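Enolase (alpha proteobacterium BAL199, PDB 3UGV) is probably a lyase that uses bound magnesium to stabilise an enolate intermediate, the step shared across the enolase superfamily. Local coordinates at residues E106-T111 and G130-V135; I59-E64 and P88-M93. All coordinates share one frame; numbering follows the deposited sequence.

How the contacts relate
Contacts 1 and 2 illustrate how a small alpha+beta domain is built in layers. In contact 2 helix 83-97 lies against strand 52-65; in contact 1 the next helix, 104-114, pairs with helix 123-142. Their centres are about 11 Å apart, and segment 130-135 joins them: Ala-134 CB lies 3.5 Å from Ile-63 CG1, Gly-130 O meets Ile-61 CD1 at 3.6 Å, and Val-131 CG2 reaches Leu-90 CD2 at 3.9 Å. Both contacts belong to the N-terminal domain, whereas Asp-225, Glu-251 and Glu-277, which bind one magnesium ion, belong to the C-terminal barrel. Neither contact supplies a metal ligand; Asp-132 OD1 hydrogen-bonds to Ser-308 on barrel helix 306-320.

Contact 1: E106-T111 and G130-V135; sequences EIYDKT and GVDMAV
Ile-107 meets Val-131 and Val-135 with two different branches, and its first torsion divides the work. With chi1 at -68°, CG1 lies beside the backbone N and CG2 opposite it; the second torsion is extended and carries CD1 outward. CG2 then touches Val-131 CG1 at 3.8 Å, the two side chains crossing at about a right angle. The other branch behaves differently: CD1 comes tip to tip with Val-135 CG2 at 4.1 Å. One isoleucine thus bridges two valines a helical turn apart, a turn closed by the bond from Val-135 N to Val-131 O at 2.8 Å. Tyr-108 and Asp-132, whose CA atoms are 6.4 Å apart, form the remaining pairing. Here Asp-132 OD1 rests 4.0 Å from Tyr-108 CB and also lies near CD1 of the ring, which it approaches obliquely, the ring and carboxylate planes being 59° apart. No hydrogen bond spans the interface.

The example is an antiparallel helical hairpin: helices 104-114 and 123-142 follow one another in the chain, and the short segments run at 164° with axes 9.8 Å apart. A three-stranded antiparallel sheet followed by helices forms the N-terminal capping domain of the mandelate racemase and muconate lactonizing enzyme family; helix 123-142 touches that sheet, and helix 104-114 packs on helix 123-142. Ile-107 also touches Leu-97 of helix 83-97. The Tyr-108 pairing, by contrast, brings in a carboxylate and lies at the boundary with the barrel domain. There OD1 of the buried Asp-132 hydrogen-bonds to Ser-308 OG, and OD2 is hydrogen-bonded outside the two segments as well. Tyr-108 packs on Ser-308 and Arg-312 of barrel helix 306-320.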
ATOM      1  N   GLU F 106      12.074 -21.381  29.646  1.00 35.45           N
ATOM      2  CA  GLU F 106      11.179 -22.528  29.646  1.00 38.35           C
ATOM      3  C   GLU F 106       9.940 -22.206  30.464  1.00 41.72           C
ATOM      4  O   GLU F 106       8.827 -22.579  30.106  1.00 40.25           O
ATOM      5  CB  GLU F 106      11.887 -23.778  30.176  1.00 41.44           C
ATOM      6  CG  GLU F 106      13.083 -24.177  29.313  1.00 58.30           C
ATOM      7  CD  GLU F 106      13.674 -25.534  29.661  1.00 70.21           C
ATOM      8  OE1 GLU F 106      13.174 -26.199  30.599  1.00 71.23           O
ATOM      9  OE2 GLU F 106      14.648 -25.931  28.981  1.00 74.20           O
ATOM     10  N   ILE F 107      10.147 -21.482  31.554  1.00 43.85           N
ATOM     11  CA  ILE F 107       9.067 -21.134  32.458  1.00 37.85           C
ATOM     12  C   ILE F 107       8.114 -20.100  31.855  1.00 33.64           C
ATOM     13  O   ILE F 107       6.905 -20.187  32.036  1.00 37.36           O
ATOM     14  CB  ILE F 107       9.628 -20.613  33.781  1.00 34.75           C
ATOM     15  CG1 ILE F 107      10.317 -21.749  34.539  1.00 33.96           C
ATOM     16  CG2 ILE F 107       8.534 -19.982  34.607  1.00 33.71           C
ATOM     17  CD1 ILE F 107      10.838 -21.356  35.920  1.00 36.16           C
ATOM     18  N   TYR F 108       8.662 -19.125  31.145  1.00 36.10           N
ATOM     19  CA  TYR F 108       7.852 -18.103  30.492  1.00 37.66           C
ATOM     20  C   TYR F 108       6.898 -18.790  29.517  1.00 39.37           C
ATOM     21  O   TYR F 108       5.718 -18.465  29.463  1.00 35.33           O
ATOM     22  CB  TYR F 108       8.757 -17.092  29.778  1.00 48.65           C
ATOM     23  CG  TYR F 108       8.062 -15.955  29.039  1.00 61.80           C
ATOM     24  CD1 TYR F 108       7.335 -14.985  29.724  1.00 64.96           C
ATOM     25  CD2 TYR F 108       8.175 -15.829  27.658  1.00 68.03           C
ATOM     26  CE1 TYR F 108       6.717 -13.937  29.049  1.00 67.56           C
ATOM     27  CE2 TYR F 108       7.562 -14.786  26.976  1.00 72.31           C
ATOM     28  CZ  TYR F 108       6.834 -13.842  27.673  1.00 74.29           C
ATOM     29  OH  TYR F 108       6.224 -12.803  26.991  1.00 78.64           O
ATOM     30  N   ASP F 109       7.398 -19.768  28.769  1.00 41.63           N
ATOM     31  CA  ASP F 109       6.530 -20.518  27.869  1.00 40.97           C
ATOM     32  C   ASP F 109       5.469 -21.344  28.612  1.00 44.00           C
ATOM     33  O   ASP F 109       4.293 -21.300  28.252  1.00 42.81           O
ATOM     34  CB  ASP F 109       7.341 -21.402  26.931  1.00 46.65           C
ATOM     35  CG  ASP F 109       6.463 -22.315  26.098  1.00 63.05           C
ATOM     36  OD1 ASP F 109       5.903 -21.826  25.088  1.00 67.69           O
ATOM     37  OD2 ASP F 109       6.331 -23.514  26.454  1.00 60.16           O
ATOM     38  N   LYS F 110       5.879 -22.074  29.650  1.00 43.51           N
ATOM     39  CA  LYS F 110       4.954 -22.908  30.436  1.00 48.20           C
ATOM     40  C   LYS F 110       3.867 -22.116  31.178  1.00 46.67           C
ATOM     41  O   LYS F 110       2.718 -22.544  31.226  1.00 46.16           O
ATOM     42  CB  LYS F 110       5.715 -23.789  31.439  1.00 49.42           C
ATOM     43  CG  LYS F 110       6.727 -24.760  30.815  1.00 53.60           C
ATOM     44  CD  LYS F 110       7.539 -25.491  31.890  1.00 57.54           C
ATOM     45  CE  LYS F 110       8.549 -26.448  31.271  1.00 64.19           C
ATOM     46  NZ  LYS F 110       9.259 -27.252  32.308  1.00 67.55           N
ATOM     47  N   THR F 111       4.229 -20.977  31.767  1.00 33.67           N
ATOM     48  CA  THR F 111       3.247 -20.137  32.450  1.00 35.43           C
ATOM     49  C   THR F 111       2.207 -19.532  31.496  1.00 45.09           C
ATOM     50  O   THR F 111       1.011 -19.519  31.801  1.00 47.23           O
ATOM     51  CB  THR F 111       3.908 -19.017  33.279  1.00 36.27           C
ATOM     52  OG1 THR F 111       4.645 -18.135  32.418  1.00 42.67           O
ATOM     53  CG2 THR F 111       4.845 -19.610  34.319  1.00 40.97           C
ATOM     54  N   GLY F 130       5.641 -11.383  36.559  1.00 33.00           N
ATOM     55  CA  GLY F 130       6.142 -11.351  37.924  1.00 34.84           C
ATOM     56  C   GLY F 130       7.025 -12.539  38.255  1.00 38.18           C
ATOM     57  O   GLY F 130       8.040 -12.402  38.951  1.00 34.44           O
ATOM     58  N   VAL F 131       6.628 -13.715  37.773  1.00 30.90           N
ATOM     59  CA  VAL F 131       7.424 -14.919  37.953  1.00 27.24           C
ATOM     60  C   VAL F 131       8.713 -14.739  37.185  1.00 34.62           C
ATOM     61  O   VAL F 131       9.795 -14.999  37.702  1.00 40.41           O
ATOM     62  CB  VAL F 131       6.702 -16.157  37.397  1.00 34.37           C
ATOM     63  CG1 VAL F 131       7.672 -17.309  37.224  1.00 26.60           C
ATOM     64  CG2 VAL F 131       5.526 -16.539  38.290  1.00 35.45           C
ATOM     65  N   ASP F 132       8.590 -14.269  35.945  1.00 26.28           N
ATOM     66  CA  ASP F 132       9.746 -14.111  35.076  1.00 24.81           C
ATOM     67  C   ASP F 132      10.847 -13.261  35.718  1.00 35.69           C
ATOM     68  O   ASP F 132      12.018 -13.651  35.716  1.00 32.27           O
ATOM     69  CB  ASP F 132       9.323 -13.505  33.741  1.00 24.32           C
ATOM     70  CG  ASP F 132      10.446 -13.501  32.717  1.00 41.18           C
ATOM     71  OD1 ASP F 132      10.726 -14.577  32.136  1.00 41.65           O
ATOM     72  OD2 ASP F 132      11.035 -12.419  32.478  1.00 46.80           O
ATOM     73  N   MET F 133      10.473 -12.104  36.265  1.00 32.29           N
ATOM     74  CA  MET F 133      11.450 -11.220  36.897  1.00 33.65           C
ATOM     75  C   MET F 133      12.140 -11.876  38.088  1.00 33.18           C
ATOM     76  O   MET F 133      13.362 -11.824  38.205  1.00 33.53           O
ATOM     77  CB  MET F 133      10.808  -9.902  37.315  1.00 28.33           C
ATOM     78  CG  MET F 133      10.452  -9.034  36.136  1.00 30.67           C
ATOM     79  SD  MET F 133       9.681  -7.508  36.666  1.00 31.89           S
ATOM     80  CE  MET F 133       8.039  -8.078  37.084  1.00 30.06           C
ATOM     81  N   ALA F 134      11.355 -12.486  38.972  1.00 34.79           N
ATOM     82  CA  ALA F 134      11.909 -13.211  40.113  1.00 36.61           C
ATOM     83  C   ALA F 134      12.870 -14.313  39.670  1.00 41.90           C
ATOM     84  O   ALA F 134      13.962 -14.461  40.217  1.00 43.37           O
ATOM     85  CB  ALA F 134      10.791 -13.806  40.960  1.00 35.32           C
ATOM     86  N   VAL F 135      12.457 -15.088  38.678  1.00 38.84           N
ATOM     87  CA  VAL F 135      13.254 -16.221  38.231  1.00 40.11           C
ATOM     88  C   VAL F 135      14.578 -15.770  37.608  1.00 37.78           C
ATOM     89  O   VAL F 135      15.613 -16.413  37.777  1.00 40.13           O
ATOM     90  CB  VAL F 135      12.451 -17.111  37.262  1.00 35.62           C
ATOM     91  CG1 VAL F 135      13.364 -18.037  36.491  1.00 43.28           C
ATOM     92  CG2 VAL F 135      11.432 -17.902  38.040  1.00 29.93           C
TER

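Contact 2: I59-E64 and P88-M93; sequences ILIDIE and PALHDM
Van der Waals packing accounts for everything that passes directly between Leu-90 and the isoleucines Ile-59 and Ile-61. A single methyl of the leucine, CD1, does the touching on the helix side: it lies 3.9 Å from Ile-59 CG2 and 4.0 Å from Ile-61 CD1. Since those two isoleucine methyls, Ile-59 CG2 and Ile-61 CD1, are themselves 4.5 Å apart, the leucine methyl settles against the pair of them. The isoleucines present different branches. Ile-59 offers its short one and is met at a slant, whereas Ile-61, whose CB does not point at the helix, gets there with the far end of CG1-CD1, an extended arm (chi2 169°) that the leucine crosses at about a right angle. Leu-90 is extended too beyond CB, with chi2 at 172°, which sends CD1 out to the strand. The arrangement illustrates helix-on-sheet packing: residues two apart on a strand face the same side, and here one leucine methyl bears on both.

No hydrogen bond crosses between the segments. Within the helix, Asp-92 N bonds to Pro-88 O at 2.9 Å and Met-93 N to Ala-89 O at 3.1 Å, holding the turn that presents Leu-90. Among the side chains, His-91 NE2 hydrogen-bonds to Ala-35 N of strand 30-47, and Asp-92 OD2 makes a salt bridge to Lys-84 NZ of a neighbouring subunit.

Strand 52-65 is the middle strand of the antiparallel sheet, paired through Ile-59 and Ile-61 with strand 71-75 and through Leu-60 and Asp-62 with strand 30-47; Leu-90 also touches Ala-35 on strand 30-47, and helix 123-142 lies alongside.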
ATOM      1  N   ILE F  59       3.022  -6.297  44.884  1.00 31.17           N
ATOM      2  CA  ILE F  59       3.119  -7.707  45.244  1.00 32.45           C
ATOM      3  C   ILE F  59       4.599  -8.088  45.319  1.00 37.17           C
ATOM      4  O   ILE F  59       5.321  -8.014  44.322  1.00 42.46           O
ATOM      5  CB  ILE F  59       2.369  -8.602  44.244  1.00 31.21           C
ATOM      6  CG1 ILE F  59       0.871  -8.296  44.293  1.00 34.69           C
ATOM      7  CG2 ILE F  59       2.634 -10.082  44.536  1.00 24.22           C
ATOM      8  CD1 ILE F  59       0.087  -8.826  43.107  1.00 35.40           C
ATOM      9  N   LEU F  60       5.055  -8.449  46.513  1.00 40.75           N
ATOM     10  CA  LEU F  60       6.434  -8.887  46.731  1.00 40.37           C
ATOM     11  C   LEU F  60       6.546 -10.380  46.450  1.00 43.06           C
ATOM     12  O   LEU F  60       5.774 -11.177  46.972  1.00 50.42           O
ATOM     13  CB  LEU F  60       6.871  -8.604  48.172  1.00 36.73           C
ATOM     14  CG  LEU F  60       7.500  -7.245  48.495  1.00 37.58           C
ATOM     15  CD1 LEU F  60       6.604  -6.103  48.111  1.00 29.62           C
ATOM     16  CD2 LEU F  60       7.843  -7.150  49.974  1.00 38.91           C
ATOM     17  N   ILE F  61       7.522 -10.754  45.638  1.00 41.28           N
ATOM     18  CA  ILE F  61       7.647 -12.128  45.184  1.00 41.21           C
ATOM     19  C   ILE F  61       8.988 -12.722  45.581  1.00 41.48           C
ATOM     20  O   ILE F  61      10.034 -12.142  45.299  1.00 43.56           O
ATOM     21  CB  ILE F  61       7.498 -12.198  43.655  1.00 42.05           C
ATOM     22  CG1 ILE F  61       6.088 -11.767  43.261  1.00 37.34           C
ATOM     23  CG2 ILE F  61       7.841 -13.601  43.132  1.00 37.72           C
ATOM     24  CD1 ILE F  61       5.919 -11.540  41.788  1.00 38.68           C
ATOM     25  N   ASP F  62       8.939 -13.880  46.240  1.00 45.74           N
ATOM     26  CA  ASP F  62      10.133 -14.593  46.693  1.00 40.77           C
ATOM     27  C   ASP F  62      10.163 -16.022  46.150  1.00 38.98           C
ATOM     28  O   ASP F  62       9.242 -16.799  46.378  1.00 44.10           O
ATOM     29  CB  ASP F  62      10.173 -14.646  48.218  1.00 47.87           C
ATOM     30  CG  ASP F  62      10.766 -13.397  48.837  1.00 52.15           C
ATOM     31  OD1 ASP F  62      12.012 -13.287  48.863  1.00 56.97           O
ATOM     32  OD2 ASP F  62       9.986 -12.547  49.321  1.00 46.07           O
ATOM     33  N   ILE F  63      11.226 -16.357  45.433  1.00 37.35           N
ATOM     34  CA  ILE F  63      11.421 -17.693  44.905  1.00 39.76           C
ATOM     35  C   ILE F  63      12.395 -18.435  45.804  1.00 46.53           C
ATOM     36  O   ILE F  63      13.398 -17.863  46.236  1.00 49.73           O
ATOM     37  CB  ILE F  63      12.044 -17.652  43.499  1.00 42.93           C
ATOM     38  CG1 ILE F  63      11.136 -16.913  42.529  1.00 47.78           C
ATOM     39  CG2 ILE F  63      12.263 -19.047  42.980  1.00 44.02           C
ATOM     40  CD1 ILE F  63       9.836 -17.611  42.303  1.00 55.85           C
ATOM     41  N   GLU F  64      12.090 -19.697  46.097  1.00 49.58           N
ATOM     42  CA  GLU F  64      13.044 -20.599  46.736  1.00 50.18           C
ATOM     43  C   GLU F  64      13.489 -21.641  45.721  1.00 49.21           C
ATOM     44  O   GLU F  64      12.668 -22.148  44.956  1.00 48.74           O
ATOM     45  CB  GLU F  64      12.409 -21.318  47.932  1.00 56.06           C
ATOM     46  CG  GLU F  64      11.956 -20.411  49.068  1.00 65.03           C
ATOM     47  CD  GLU F  64      11.664 -21.173  50.362  1.00 70.24           C
ATOM     48  OE1 GLU F  64      11.927 -22.397  50.420  1.00 70.52           O
ATOM     49  OE2 GLU F  64      11.174 -20.537  51.324  1.00 71.75           O
ATOM     50  N   PRO F  88      -3.505 -15.458  44.039  1.00 46.97           N
ATOM     51  CA  PRO F  88      -3.844 -16.861  43.793  1.00 47.94           C
ATOM     52  C   PRO F  88      -3.243 -17.347  42.485  1.00 44.13           C
ATOM     53  O   PRO F  88      -2.788 -18.479  42.416  1.00 53.66           O
ATOM     54  CB  PRO F  88      -5.372 -16.844  43.702  1.00 50.18           C
ATOM     55  CG  PRO F  88      -5.777 -15.648  44.489  1.00 51.00           C
ATOM     56  CD  PRO F  88      -4.705 -14.628  44.234  1.00 50.46           C
ATOM     57  N   ALA F  89      -3.236 -16.505  41.461  1.00 43.38           N
ATOM     58  CA  ALA F  89      -2.660 -16.902  40.180  1.00 41.50           C
ATOM     59  C   ALA F  89      -1.181 -17.250  40.326  1.00 43.11           C
ATOM     60  O   ALA F  89      -0.695 -18.206  39.723  1.00 47.09           O
ATOM     61  CB  ALA F  89      -2.846 -15.809  39.148  1.00 29.57           C
ATOM     62  N   LEU F  90      -0.470 -16.464  41.125  1.00 42.23           N
ATOM     63  CA  LEU F  90       0.953 -16.680  41.348  1.00 42.00           C
ATOM     64  C   LEU F  90       1.199 -17.982  42.106  1.00 42.86           C
ATOM     65  O   LEU F  90       2.115 -18.726  41.774  1.00 40.03           O
ATOM     66  CB  LEU F  90       1.572 -15.498  42.097  1.00 33.94           C
ATOM     67  CG  LEU F  90       1.776 -14.245  41.252  1.00 42.61           C
ATOM     68  CD1 LEU F  90       2.206 -13.079  42.118  1.00 36.21           C
ATOM     69  CD2 LEU F  90       2.783 -14.508  40.149  1.00 43.13           C
ATOM     70  N   HIS F  91       0.377 -18.258  43.112  1.00 46.13           N
ATOM     71  CA  HIS F  91       0.531 -19.483  43.892  1.00 51.21           C
ATOM     72  C   HIS F  91       0.160 -20.716  43.070  1.00 53.32           C
ATOM     73  O   HIS F  91       0.707 -21.800  43.276  1.00 55.88           O
ATOM     74  CB  HIS F  91      -0.266 -19.406  45.196  1.00 53.70           C
ATOM     75  CG  HIS F  91       0.310 -18.446  46.196  1.00 63.72           C
ATOM     76  ND1 HIS F  91      -0.380 -18.030  47.316  1.00 72.74           N
ATOM     77  CD2 HIS F  91       1.515 -17.828  46.246  1.00 66.33           C
ATOM     78  CE1 HIS F  91       0.374 -17.194  48.010  1.00 75.38           C
ATOM     79  NE2 HIS F  91       1.529 -17.055  47.384  1.00 70.98           N
ATOM     80  N   ASP F  92      -0.754 -20.537  42.122  1.00 49.11           N
ATOM     81  CA  ASP F  92      -1.127 -21.609  41.206  1.00 47.02           C
ATOM     82  C   ASP F  92       0.012 -21.939  40.249  1.00 47.60           C
ATOM     83  O   ASP F  92       0.159 -23.084  39.826  1.00 42.51           O
ATOM     84  CB  ASP F  92      -2.371 -21.230  40.401  1.00 53.49           C
ATOM     85  CG  ASP F  92      -3.646 -21.789  40.997  1.00 58.37           C
ATOM     86  OD1 ASP F  92      -3.569 -22.814  41.712  1.00 66.42           O
ATOM     87  OD2 ASP F  92      -4.727 -21.208  40.737  1.00 50.12           O
ATOM     88  N   MET F  93       0.801 -20.933  39.884  1.00 52.94           N
ATOM     89  CA  MET F  93       1.957 -21.171  39.024  1.00 47.79           C
ATOM     90  C   MET F  93       3.040 -21.852  39.842  1.00 48.09           C
ATOM     91  O   MET F  93       3.758 -22.722  39.349  1.00 49.62           O
ATOM     92  CB  MET F  93       2.476 -19.871  38.406  1.00 33.74           C
ATOM     93  CG  MET F  93       1.687 -19.409  37.195  1.00 32.17           C
ATOM     94  SD  MET F  93       1.998 -17.678  36.747  1.00 51.67           S
ATOM     95  CE  MET F  93       0.902 -17.482  35.339  1.00 46.02           C
TER